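Side-chain contacts in putative dienelactone hydrolase (Klebsiella pneumoniae subsp. pneumoniae MGH 78578, PDB 3F67), which probably hydrolyses ester or lactone substrates, as a member of the dienelactone hydrolase family with an alpha/beta-hydrolase fold: residues A[42-45]-A[46-50]; A[94-97]-A[98-102]; A[181-184]-A[185-189]; A[193-197]-A[198-202]; A[214-218]-A[219-223]. All blocks are in the same frame, centred on the assembly; numbering follows the deposited sequence. Where two conformers were deposited one is given.

How the interactions relate
Interactions 1 and 3 each join a loop that follows a parallel strand of the central sheet to the helix after it, and interaction 5 lies wholly in such a loop; all three are set around a probable Cys-His-Asp triad of Cys-123, His-212 and Asp-180. Interactions 1 and 5, with centres about 13 Å apart, touch directly: His-47 CB lies 3.4 Å from Tyr-218 CE2. Interaction 3 stands about 9 Å from interaction 5 at the nearest atoms, and Ile-183 touches the triad. Interactions 3 and 4 hold the beginning and the end of helix 185-197; a long, weak ion pair, Glu-189 OE2 to Arg-196 NH2 at 3.3 Å, joins them. Interaction 2 lies within helix 93-108, about 10 Å from interaction 1 at the nearest atoms.

Interaction 1: residues A[42-45]-A[46-50]; sequences FGVH and EHIRD
His-45 turns the edge of its imidazole to the first turn of helix 46-57, where ND1 accepts the backbone N-H of His-47 at 3.0 Å. The bond is nearly straight, 172° at the hydrogen, and the donor sits close to the ring plane. With CG anti to its own N (chi1 -175°), the ring swings alongside the carbonyl carbon and follows the chain into the helix. This makes His-45 a side-chain N-cap. His-47 CB rests 3.5 Å from the same ND1, while its ring leads off in another direction. The backbone of His-45 continues the work: its O takes the N-H of Arg-49 at 3.1 Å.

On another flank, Val-44, the central residue of an inverse gamma turn, presents CG1 crosswise to two helix residues, meeting Ile-48 CG2 at 4.2 Å and Arg-49 CG at 3.9 Å, each side chain crossing the valine at about a right angle. Ile-48 points back at the loop, its CG1 lying 3.7 Å from Gly-43 O, and also packs on Ala-64 of strand 61-65. The polar ends leave the contact: Glu-46 pairs with Arg-53, and Arg-49, in the one conformer of two given here, with Glu-8.

Tyr-218 stacks on the His-45 ring, and that cover together with the capping bond would limit its rotation. Because ND1 is an acceptor, a neutral His-45 would carry its proton on NE2; protonation of ND1 would cost the cap, and the positive charge would probably be unfavourable beside the helix N-terminus.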
# COMPACT_ATOMS: atom_id res chain seq x y z
N PHE A 42 8.35 8.54 0.94
CA PHE A 42 9.79 8.46 1.13
C PHE A 42 10.46 7.41 0.28
O PHE A 42 11.69 7.22 0.37
CB PHE A 42 10.14 8.30 2.63
CG PHE A 42 9.41 9.29 3.49
CD1 PHE A 42 9.61 10.67 3.31
CD2 PHE A 42 8.47 8.86 4.44
CE1 PHE A 42 8.89 11.64 4.09
CE2 PHE A 42 7.76 9.82 5.22
CZ PHE A 42 7.98 11.22 5.02
N GLY A 43 9.66 6.71 -0.52
CA GLY A 43 10.19 5.67 -1.41
C GLY A 43 10.45 4.38 -0.66
O GLY A 43 9.90 4.14 0.43
N VAL A 44 11.26 3.50 -1.26
CA VAL A 44 11.47 2.16 -0.63
C VAL A 44 12.58 2.32 0.42
O VAL A 44 13.75 1.94 0.24
CB VAL A 44 11.72 1.05 -1.68
CG1 VAL A 44 11.81 -0.35 -0.97
CG2 VAL A 44 10.56 0.99 -2.61
N HIS A 45 12.18 2.98 1.51
CA HIS A 45 13.05 3.36 2.65
C HIS A 45 13.42 2.06 3.38
O HIS A 45 12.75 1.05 3.20
CB HIS A 45 12.15 4.24 3.53
CG HIS A 45 12.82 4.87 4.72
ND1 HIS A 45 12.93 4.22 5.93
CD2 HIS A 45 13.36 6.10 4.89
CE1 HIS A 45 13.52 5.02 6.81
NE2 HIS A 45 13.81 6.16 6.19
N GLU A 46 14.46 2.10 4.22
CA GLU A 46 14.76 0.94 5.08
C GLU A 46 13.54 0.40 5.82
O GLU A 46 13.41 -0.82 6.03
CB GLU A 46 15.82 1.36 6.11
CG GLU A 46 16.12 0.29 7.13
CD GLU A 46 16.66 -1.03 6.49
OE1 GLU A 46 17.19 -1.02 5.35
OE2 GLU A 46 16.54 -2.07 7.16
N HIS A 47 12.67 1.30 6.27
CA HIS A 47 11.47 0.88 7.03
C HIS A 47 10.59 -0.00 6.10
O HIS A 47 10.06 -1.01 6.55
CB HIS A 47 10.68 2.10 7.48
CG HIS A 47 9.33 1.77 8.07
ND1 HIS A 47 9.18 0.93 9.15
CD2 HIS A 47 8.08 2.15 7.71
CE1 HIS A 47 7.90 0.81 9.44
NE2 HIS A 47 7.21 1.54 8.59
N ILE A 48 10.43 0.39 4.84
CA ILE A 48 9.58 -0.40 3.92
C ILE A 48 10.22 -1.79 3.67
O ILE A 48 9.51 -2.83 3.61
CB ILE A 48 9.32 0.36 2.58
CG1 ILE A 48 8.63 1.73 2.87
CG2 ILE A 48 8.52 -0.51 1.59
CD1 ILE A 48 7.23 1.60 3.56
N ARG A 49 11.54 -1.81 3.54
CA ARG A 49 12.27 -3.09 3.40
C ARG A 49 12.08 -3.99 4.62
O ARG A 49 11.87 -5.20 4.48
CB ARG A 49 13.76 -2.81 3.09
CG ARG A 49 13.96 -1.94 1.83
CD ARG A 49 15.39 -1.38 1.77
NE ARG A 49 16.43 -2.41 1.59
CZ ARG A 49 17.14 -2.58 0.48
NH1 ARG A 49 18.08 -3.51 0.42
NH2 ARG A 49 16.94 -1.81 -0.58
N ASP A 50 12.12 -3.40 5.82
CA ASP A 50 11.81 -4.11 7.09
C ASP A 50 10.39 -4.71 7.04
O ASP A 50 10.20 -5.88 7.39
CB ASP A 50 11.96 -3.12 8.26
CG ASP A 50 11.82 -3.74 9.63
OD1 ASP A 50 12.00 -4.96 9.80
OD2 ASP A 50 11.57 -2.94 10.58

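Interaction 2: residues A[94-97]-A[98-102]; sequences AQVL and ADLDH
Gln-95 and Asp-99, one turn apart on helix 93-108, lie side by side and share a water. Gln-95 is stretched, CG opposite its backbone N (chi1 179°) and the chain straight beyond, which carries the amide out to the level of the carboxylate, near enough for one water to join them; the two planes differ by 30°. NE2 donates to the water at 2.9 Å, and the water donates to Asp-99 OD2 at 2.7 Å. Directly, the pair touches through Gln-95 CG, 3.8 Å from OD2. Each end has a further partner: Gln-71 for the amide, Ser-13 and Arg-70 for OD1.

Farther along, His-102 folds back, chi1 -76° setting its ring beside its own N, so that ND1 can donate to Ala-98 O at 2.8 Å. His-102 N reaches the same oxygen at 3.0 Å from the opposite face of the carbonyl plane, giving this oxygen two protein donors.

On the inner side, Leu-100 CD1 lies 4.2 Å from Val-96 CG1 and 4.5 Å from Leu-97 CD2. Val-96 and Leu-100, an i to i+4 pair like Gln-95 and Asp-99, both rest on Ile-128 of helix 124-133, as neighbouring helices do where they flank the sheet of an alpha/beta-hydrolase sandwich.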
# COMPACT_ATOMS: atom_id res chain seq x y z
N ALA A 94 -2.42 6.94 -12.74
CA ALA A 94 -2.59 5.92 -13.81
C ALA A 94 -1.30 5.12 -14.01
O ALA A 94 -1.33 3.90 -14.20
CB ALA A 94 -3.00 6.56 -15.11
N GLN A 95 -0.17 5.83 -13.97
CA GLN A 95 1.15 5.23 -14.06
C GLN A 95 1.39 4.27 -12.91
O GLN A 95 1.92 3.15 -13.12
CB GLN A 95 2.23 6.34 -14.06
CG GLN A 95 3.65 5.80 -14.13
CD GLN A 95 4.66 6.89 -13.82
OE1 GLN A 95 5.10 7.60 -14.72
NE2 GLN A 95 4.99 7.06 -12.55
N VAL A 96 1.02 4.69 -11.70
CA VAL A 96 1.25 3.90 -10.48
C VAL A 96 0.46 2.59 -10.60
O VAL A 96 0.99 1.50 -10.37
CB VAL A 96 0.83 4.65 -9.20
CG1 VAL A 96 0.92 3.70 -7.97
CG2 VAL A 96 1.73 5.88 -8.93
N LEU A 97 -0.81 2.69 -10.99
CA LEU A 97 -1.64 1.47 -11.01
C LEU A 97 -1.11 0.49 -12.08
O LEU A 97 -1.08 -0.73 -11.86
CB LEU A 97 -3.11 1.83 -11.27
CG LEU A 97 -3.69 2.81 -10.19
CD1 LEU A 97 -5.14 3.07 -10.54
CD2 LEU A 97 -3.59 2.25 -8.77
N ALA A 98 -0.66 1.02 -13.21
CA ALA A 98 -0.09 0.18 -14.26
C ALA A 98 1.23 -0.47 -13.79
O ALA A 98 1.50 -1.65 -14.08
CB ALA A 98 0.14 0.99 -15.57
N ASP A 99 2.03 0.28 -13.04
CA ASP A 99 3.26 -0.30 -12.48
C ASP A 99 2.92 -1.42 -11.48
O ASP A 99 3.66 -2.41 -11.41
CB ASP A 99 4.11 0.78 -11.77
CG ASP A 99 4.85 1.68 -12.77
OD1 ASP A 99 5.06 1.25 -13.95
OD2 ASP A 99 5.21 2.81 -12.39
N LEU A 100 1.89 -1.24 -10.66
CA LEU A 100 1.53 -2.30 -9.73
C LEU A 100 1.10 -3.56 -10.49
O LEU A 100 1.42 -4.69 -10.06
CB LEU A 100 0.44 -1.88 -8.77
CG LEU A 100 0.87 -0.71 -7.88
CD1 LEU A 100 -0.31 -0.21 -7.03
CD2 LEU A 100 2.08 -1.10 -6.96
N ASP A 101 0.37 -3.37 -11.59
CA ASP A 101 0.03 -4.53 -12.47
C ASP A 101 1.31 -5.24 -12.94
O ASP A 101 1.33 -6.48 -13.02
CB ASP A 101 -0.73 -4.12 -13.73
CG ASP A 101 -2.14 -3.59 -13.44
OD1 ASP A 101 -2.76 -3.92 -12.37
OD2 ASP A 101 -2.63 -2.85 -14.32
N HIS A 102 2.35 -4.46 -13.27
CA HIS A 102 3.59 -5.11 -13.73
C HIS A 102 4.31 -5.87 -12.61
O HIS A 102 4.99 -6.88 -12.85
CB HIS A 102 4.52 -4.11 -14.44
CG HIS A 102 4.06 -3.79 -15.82
ND1 HIS A 102 3.04 -2.90 -16.07
CD2 HIS A 102 4.44 -4.28 -17.03
CE1 HIS A 102 2.82 -2.83 -17.37
NE2 HIS A 102 3.66 -3.65 -17.98
O HOH W 1 4.67 4.80 -10.69

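Interaction 3: residues A[181-184]-A[185-189]; sequences ASIP and QDTVE
Ile-183 meets the first turn of helix 185-197 with its CG2 branch, which lies 3.6 Å from Thr-187 OG1 and 4.4 Å from Val-188 CG2; the isoleucine and threonine side chains cross at about a right angle. Ile-183 also touches His-212 of the probable triad. Its carbonyl is tied to Gln-185 through a water, which donates to Ile-183 O at 2.8 Å and accepts a weak bond from Gln-185 NE2. The glutamine reaches back toward the loop because its chain is bent at chi2 (-53°).

Pro-184 follows at the N-cap position. Its ring carbon CD touches Thr-187 CG2 at 3.9 Å, but the oxygen carries most of the contact. Thr-187 OG1 donates to Pro-184 O at 2.8 Å, lying in the carbonyl plane, while Thr-187 N donates at 2.9 Å from above that plane. A chi1 of 77° sets OG1 between the backbone N and carbonyl carbon of Thr-187, facing the proline. Val-188 N adds a weak bond to the same oxygen.

With its hydrogen given to Pro-184 O, the Thr-187 hydroxyl is held in rotation, and one carbonyl gathers two firm donors and a weak third at the helix start.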
# COMPACT_ATOMS: atom_id res chain seq x y z
N ALA A 181 -4.69 14.56 11.98
CA ALA A 181 -5.24 15.85 11.51
C ALA A 181 -5.31 15.89 9.98
O ALA A 181 -6.17 16.60 9.43
CB ALA A 181 -4.38 17.00 12.00
N SER A 182 -4.43 15.14 9.31
CA SER A 182 -4.41 15.11 7.84
C SER A 182 -5.58 14.30 7.25
O SER A 182 -5.89 14.46 6.06
CB SER A 182 -3.07 14.62 7.29
OG SER A 182 -2.97 13.22 7.37
N ILE A 183 -6.21 13.45 8.07
CA ILE A 183 -7.37 12.64 7.65
C ILE A 183 -8.45 12.75 8.71
O ILE A 183 -8.62 11.87 9.57
CB ILE A 183 -6.97 11.15 7.35
CG1 ILE A 183 -5.84 11.13 6.31
CG2 ILE A 183 -8.19 10.28 6.92
CD1 ILE A 183 -5.23 9.74 6.06
N PRO A 184 -9.21 13.86 8.69
CA PRO A 184 -10.20 14.06 9.72
C PRO A 184 -11.30 13.03 9.71
O PRO A 184 -11.63 12.41 8.66
CB PRO A 184 -10.79 15.46 9.40
CG PRO A 184 -9.81 16.09 8.54
CD PRO A 184 -9.18 15.00 7.74
N GLN A 185 -11.91 12.83 10.87
CA GLN A 185 -12.95 11.84 10.97
C GLN A 185 -14.19 12.10 10.09
O GLN A 185 -14.89 11.16 9.73
CB GLN A 185 -13.32 11.56 12.44
CG GLN A 185 -12.15 10.99 13.21
CD GLN A 185 -11.56 9.77 12.51
OE1 GLN A 185 -12.22 8.76 12.37
NE2 GLN A 185 -10.32 9.89 12.04
N ASP A 186 -14.46 13.36 9.75
CA ASP A 186 -15.58 13.64 8.86
C ASP A 186 -15.32 12.94 7.51
O ASP A 186 -16.26 12.42 6.89
CB ASP A 186 -15.77 15.15 8.69
CG ASP A 186 -16.68 15.76 9.74
OD1 ASP A 186 -17.48 15.00 10.34
OD2 ASP A 186 -16.62 16.99 9.96
N THR A 187 -14.06 12.91 7.08
CA THR A 187 -13.69 12.28 5.79
C THR A 187 -13.83 10.77 5.85
O THR A 187 -14.21 10.15 4.85
CB THR A 187 -12.29 12.68 5.22
OG1 THR A 187 -11.21 11.99 5.91
CG2 THR A 187 -12.08 14.21 5.27
N VAL A 188 -13.57 10.19 7.02
CA VAL A 188 -13.82 8.76 7.22
C VAL A 188 -15.34 8.50 7.10
O VAL A 188 -15.79 7.49 6.49
CB VAL A 188 -13.25 8.28 8.60
CG1 VAL A 188 -13.76 6.88 9.00
CG2 VAL A 188 -11.70 8.35 8.62
N GLU A 189 -16.16 9.42 7.63
CA GLU A 189 -17.61 9.29 7.46
C GLU A 189 -18.04 9.38 5.99
O GLU A 189 -18.91 8.62 5.54
CB GLU A 189 -18.35 10.34 8.32
CG GLU A 189 -19.87 10.36 8.13
CD GLU A 189 -20.59 9.04 8.49
OE1 GLU A 189 -20.04 8.18 9.21
OE2 GLU A 189 -21.76 8.91 8.07
O HOH W 2 -7.97 9.26 10.38

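Interaction 4: residues A[193-197]-A[198-202]; sequences QALRA and ANATA
Leu-195 O receives Ala-200 N in an almost straight bond of 3.0 Å, 175° at the hydrogen, as the chain leaves helix 185-197 and reverses at Asn-199, whose phi is positive (33°). Asn-199 N bonds back to Arg-196 O at 3.0 Å, standing well above that carbonyl plane, and Ala-198 N still makes the regular helical bond to Ala-194 O. The two bonds from Asn-199 and Ala-200 into the last turn, with the positive phi between, make a Schellman motif, the classical C-terminal helix stop.

The apolar contact that accompanies this motif is made by Leu-195. Its CG lies opposite the carbonyl carbon (chi1 -68°), which sends the branched end past the turn toward the outgoing strand. CD2 touches two methyls, Ala-200 CB at 3.8 Å and Ala-202 CB at 3.8 Å, and CD1 adds Ala-202 CB at 3.9 Å; both branches face the Ala-202 methyl from one side. Leu-168 and Ala-165, in a neighbouring loop, also pack on Leu-195. Ala-202 opens strand 202-207, the outermost strand at this side of the sheet, so the leucine ties helix end to strand start.

Ala-198 CB, by contrast, nestles against the backbone, 3.3 Å from Ala-194 O. A water donates to Ala-200 O at 3.0 Å and, weakly, to Leu-195 O, bridging the two carbonyls beside the turn.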
# COMPACT_ATOMS: atom_id res chain seq x y z
N GLN A 193 -19.98 6.46 3.94
CA GLN A 193 -21.17 6.67 3.15
C GLN A 193 -20.97 6.10 1.75
O GLN A 193 -21.89 5.47 1.22
CB GLN A 193 -21.58 8.16 3.07
CG GLN A 193 -22.13 8.72 4.35
CD GLN A 193 -22.59 10.18 4.18
OE1 GLN A 193 -22.42 10.79 3.10
NE2 GLN A 193 -23.10 10.76 5.25
N ALA A 194 -19.79 6.33 1.17
CA ALA A 194 -19.52 5.90 -0.20
C ALA A 194 -19.51 4.35 -0.25
O ALA A 194 -20.07 3.76 -1.16
CB ALA A 194 -18.17 6.47 -0.68
N LEU A 195 -18.90 3.74 0.76
CA LEU A 195 -18.82 2.26 0.83
C LEU A 195 -20.21 1.61 1.03
O LEU A 195 -20.55 0.59 0.39
CB LEU A 195 -17.88 1.86 1.96
CG LEU A 195 -16.42 2.20 1.72
CD1 LEU A 195 -15.60 2.08 3.04
CD2 LEU A 195 -15.81 1.36 0.56
N ARG A 196 -21.03 2.22 1.89
CA ARG A 196 -22.38 1.72 2.07
C ARG A 196 -23.21 1.86 0.80
O ARG A 196 -23.94 0.92 0.45
CB ARG A 196 -23.07 2.45 3.22
CG ARG A 196 -22.52 2.10 4.58
CD ARG A 196 -23.46 2.58 5.71
NE ARG A 196 -23.47 4.05 5.81
CZ ARG A 196 -22.69 4.75 6.63
NH1 ARG A 196 -21.82 4.12 7.42
NH2 ARG A 196 -22.76 6.07 6.66
N ALA A 197 -23.10 3.00 0.11
CA ALA A 197 -23.88 3.24 -1.11
C ALA A 197 -23.48 2.22 -2.19
O ALA A 197 -24.30 1.82 -3.02
CB ALA A 197 -23.64 4.64 -1.64
N ALA A 198 -22.20 1.86 -2.17
CA ALA A 198 -21.63 0.90 -3.11
C ALA A 198 -21.89 -0.58 -2.74
O ALA A 198 -21.60 -1.47 -3.57
CB ALA A 198 -20.12 1.14 -3.22
N ASN A 199 -22.48 -0.81 -1.56
CA ASN A 199 -22.45 -2.12 -0.84
C ASN A 199 -21.14 -2.86 -1.08
O ASN A 199 -21.12 -3.99 -1.59
CB ASN A 199 -23.68 -3.00 -1.13
CG ASN A 199 -24.33 -3.55 0.17
OD1 ASN A 199 -23.72 -4.29 0.94
ND2 ASN A 199 -25.58 -3.16 0.40
N ALA A 200 -20.05 -2.19 -0.71
CA ALA A 200 -18.70 -2.73 -0.83
C ALA A 200 -18.41 -3.60 0.41
O ALA A 200 -19.01 -3.38 1.48
CB ALA A 200 -17.69 -1.59 -0.95
N THR A 201 -17.56 -4.62 0.26
CA THR A 201 -17.03 -5.33 1.44
C THR A 201 -15.79 -4.58 1.92
O THR A 201 -14.75 -4.61 1.26
CB THR A 201 -16.66 -6.77 1.05
OG1 THR A 201 -17.86 -7.45 0.68
CG2 THR A 201 -16.01 -7.52 2.25
N ALA A 202 -15.92 -3.86 3.03
CA ALA A 202 -14.86 -2.99 3.49
C ALA A 202 -15.18 -2.54 4.88
O ALA A 202 -16.35 -2.42 5.27
CB ALA A 202 -14.71 -1.73 2.55
O HOH W 3 -20.42 -1.29 3.08

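Interaction 5: residues A[214-218]-A[219-223]; sequences FNADY and RASYH
Tyr-218 and Arg-219 stand side by side at the junction of two consecutive type I beta turns, Ala-216 to Arg-219 and Arg-219 to Tyr-222, in the loop between strand 202-207 and helix 224-238 of the alpha/beta-hydrolase fold. The same loop carries His-212, the probable triad histidine.

Among the hydrogen bonds, two are backbone links: Arg-219 N to Ala-216 O closes the first turn, and His-223 N to Phe-214 O, 2.9 Å, ties Phe-214 to His-223, the N-cap residue of helix 224-238, the donor lying on a lone pair of that carbonyl. The third joins side chains: Arg-219 NH2 donates to Tyr-218 OH at 2.9 Å, with an N-H...O angle of 138° and the oxygen somewhat out of the guanidinium plane. The same nitrogen has its salt bridge with Glu-40, so NH2 is held by both the phenol oxygen and the Glu-40 carboxylate. A single water adds hydrogen bonds to Asp-217 O at 2.9 Å and Arg-219 O at 2.8 Å, donating to both.

CH-pi contacts supply the packing. Arg-219 CG, beside its backbone N (chi1 -54°), sits over one face of the Tyr-218 ring, 3.5 Å from its centroid; later bends at chi2 and chi3 bring NH2 round to the phenol oxygen, the guanidinium turned 71° from the ring plane. Asp-217 CA covers a face of Tyr-222, 3.7 Å from the centroid.

In van der Waals contact, the Ala-216 methyl lies over one face of the guanidinium, CB 3.6 Å from Arg-219 NH2. A CA-H...O contact points the Phe-214 CA hydrogen at Ser-221 O, 3.4 Å from CA.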
# COMPACT_ATOMS: atom_id res chain seq x y z
N PHE A 214 1.18 5.80 12.26
CA PHE A 214 1.37 5.18 13.57
C PHE A 214 2.10 3.84 13.54
O PHE A 214 2.49 3.32 14.58
CB PHE A 214 0.03 5.10 14.35
CG PHE A 214 -0.98 4.15 13.75
CD1 PHE A 214 -0.87 2.75 13.95
CD2 PHE A 214 -2.08 4.65 13.04
CE1 PHE A 214 -1.85 1.89 13.41
CE2 PHE A 214 -3.07 3.78 12.50
CZ PHE A 214 -2.94 2.41 12.69
N ASN A 215 2.24 3.25 12.35
CA ASN A 215 3.05 2.07 12.22
C ASN A 215 4.53 2.33 11.93
O ASN A 215 5.32 1.39 11.84
CB ASN A 215 2.45 1.21 11.09
CG ASN A 215 2.98 -0.20 11.09
OD1 ASN A 215 2.87 -0.93 12.10
ND2 ASN A 215 3.58 -0.62 9.96
N ALA A 216 4.91 3.61 11.80
CA ALA A 216 6.30 3.92 11.40
C ALA A 216 7.21 3.89 12.62
O ALA A 216 7.42 4.91 13.32
CB ALA A 216 6.38 5.28 10.69
N ASP A 217 7.73 2.70 12.91
CA ASP A 217 8.38 2.44 14.19
C ASP A 217 9.66 3.24 14.38
O ASP A 217 10.14 3.35 15.50
CB ASP A 217 8.63 0.92 14.36
CG ASP A 217 9.28 0.30 13.14
OD1 ASP A 217 10.49 0.50 12.97
OD2 ASP A 217 8.57 -0.38 12.34
N TYR A 218 10.19 3.82 13.29
CA TYR A 218 11.41 4.63 13.38
C TYR A 218 11.12 6.13 13.62
O TYR A 218 12.06 6.94 13.76
CB TYR A 218 12.28 4.42 12.13
CG TYR A 218 11.75 5.09 10.89
CD1 TYR A 218 12.24 6.36 10.48
CD2 TYR A 218 10.75 4.48 10.12
CE1 TYR A 218 11.72 6.98 9.32
CE2 TYR A 218 10.26 5.08 8.97
CZ TYR A 218 10.76 6.32 8.57
OH TYR A 218 10.28 6.92 7.44
N ARG A 219 9.85 6.51 13.67
CA ARG A 219 9.46 7.93 13.70
C ARG A 219 8.70 8.19 14.98
O ARG A 219 8.14 7.26 15.58
CB ARG A 219 8.56 8.34 12.52
CG ARG A 219 9.06 8.04 11.15
CD ARG A 219 8.74 9.13 10.12
NE ARG A 219 7.35 9.18 9.59
CZ ARG A 219 6.83 8.40 8.63
NH1 ARG A 219 5.58 8.59 8.26
NH2 ARG A 219 7.51 7.39 8.05
N ALA A 220 8.61 9.46 15.37
CA ALA A 220 7.92 9.85 16.60
C ALA A 220 6.41 9.60 16.58
O ALA A 220 5.81 9.53 17.65
CB ALA A 220 8.21 11.29 16.95
N SER A 221 5.81 9.50 15.39
CA SER A 221 4.39 9.20 15.23
C SER A 221 4.00 7.74 15.57
O SER A 221 2.81 7.42 15.67
CB SER A 221 3.99 9.45 13.76
OG SER A 221 4.75 8.63 12.90
N TYR A 222 4.98 6.87 15.78
CA TYR A 222 4.72 5.47 16.11
C TYR A 222 3.81 5.36 17.35
O TYR A 222 4.08 5.99 18.39
CB TYR A 222 6.04 4.78 16.38
CG TYR A 222 5.94 3.29 16.63
CD1 TYR A 222 5.35 2.43 15.68
CD2 TYR A 222 6.49 2.75 17.79
CE1 TYR A 222 5.30 1.01 15.94
CE2 TYR A 222 6.45 1.36 18.04
CZ TYR A 222 5.85 0.51 17.11
OH TYR A 222 5.86 -0.83 17.39
N HIS A 223 2.77 4.54 17.24
CA HIS A 223 1.96 4.21 18.43
C HIS A 223 1.95 2.70 18.54
O HIS A 223 1.20 2.01 17.82
CB HIS A 223 0.54 4.76 18.34
CG HIS A 223 -0.20 4.66 19.64
ND1 HIS A 223 -1.14 3.67 19.90
CD2 HIS A 223 -0.09 5.37 20.79
CE1 HIS A 223 -1.59 3.81 21.14
NE2 HIS A 223 -0.95 4.83 21.70
O HOH W 4 9.52 5.52 17.34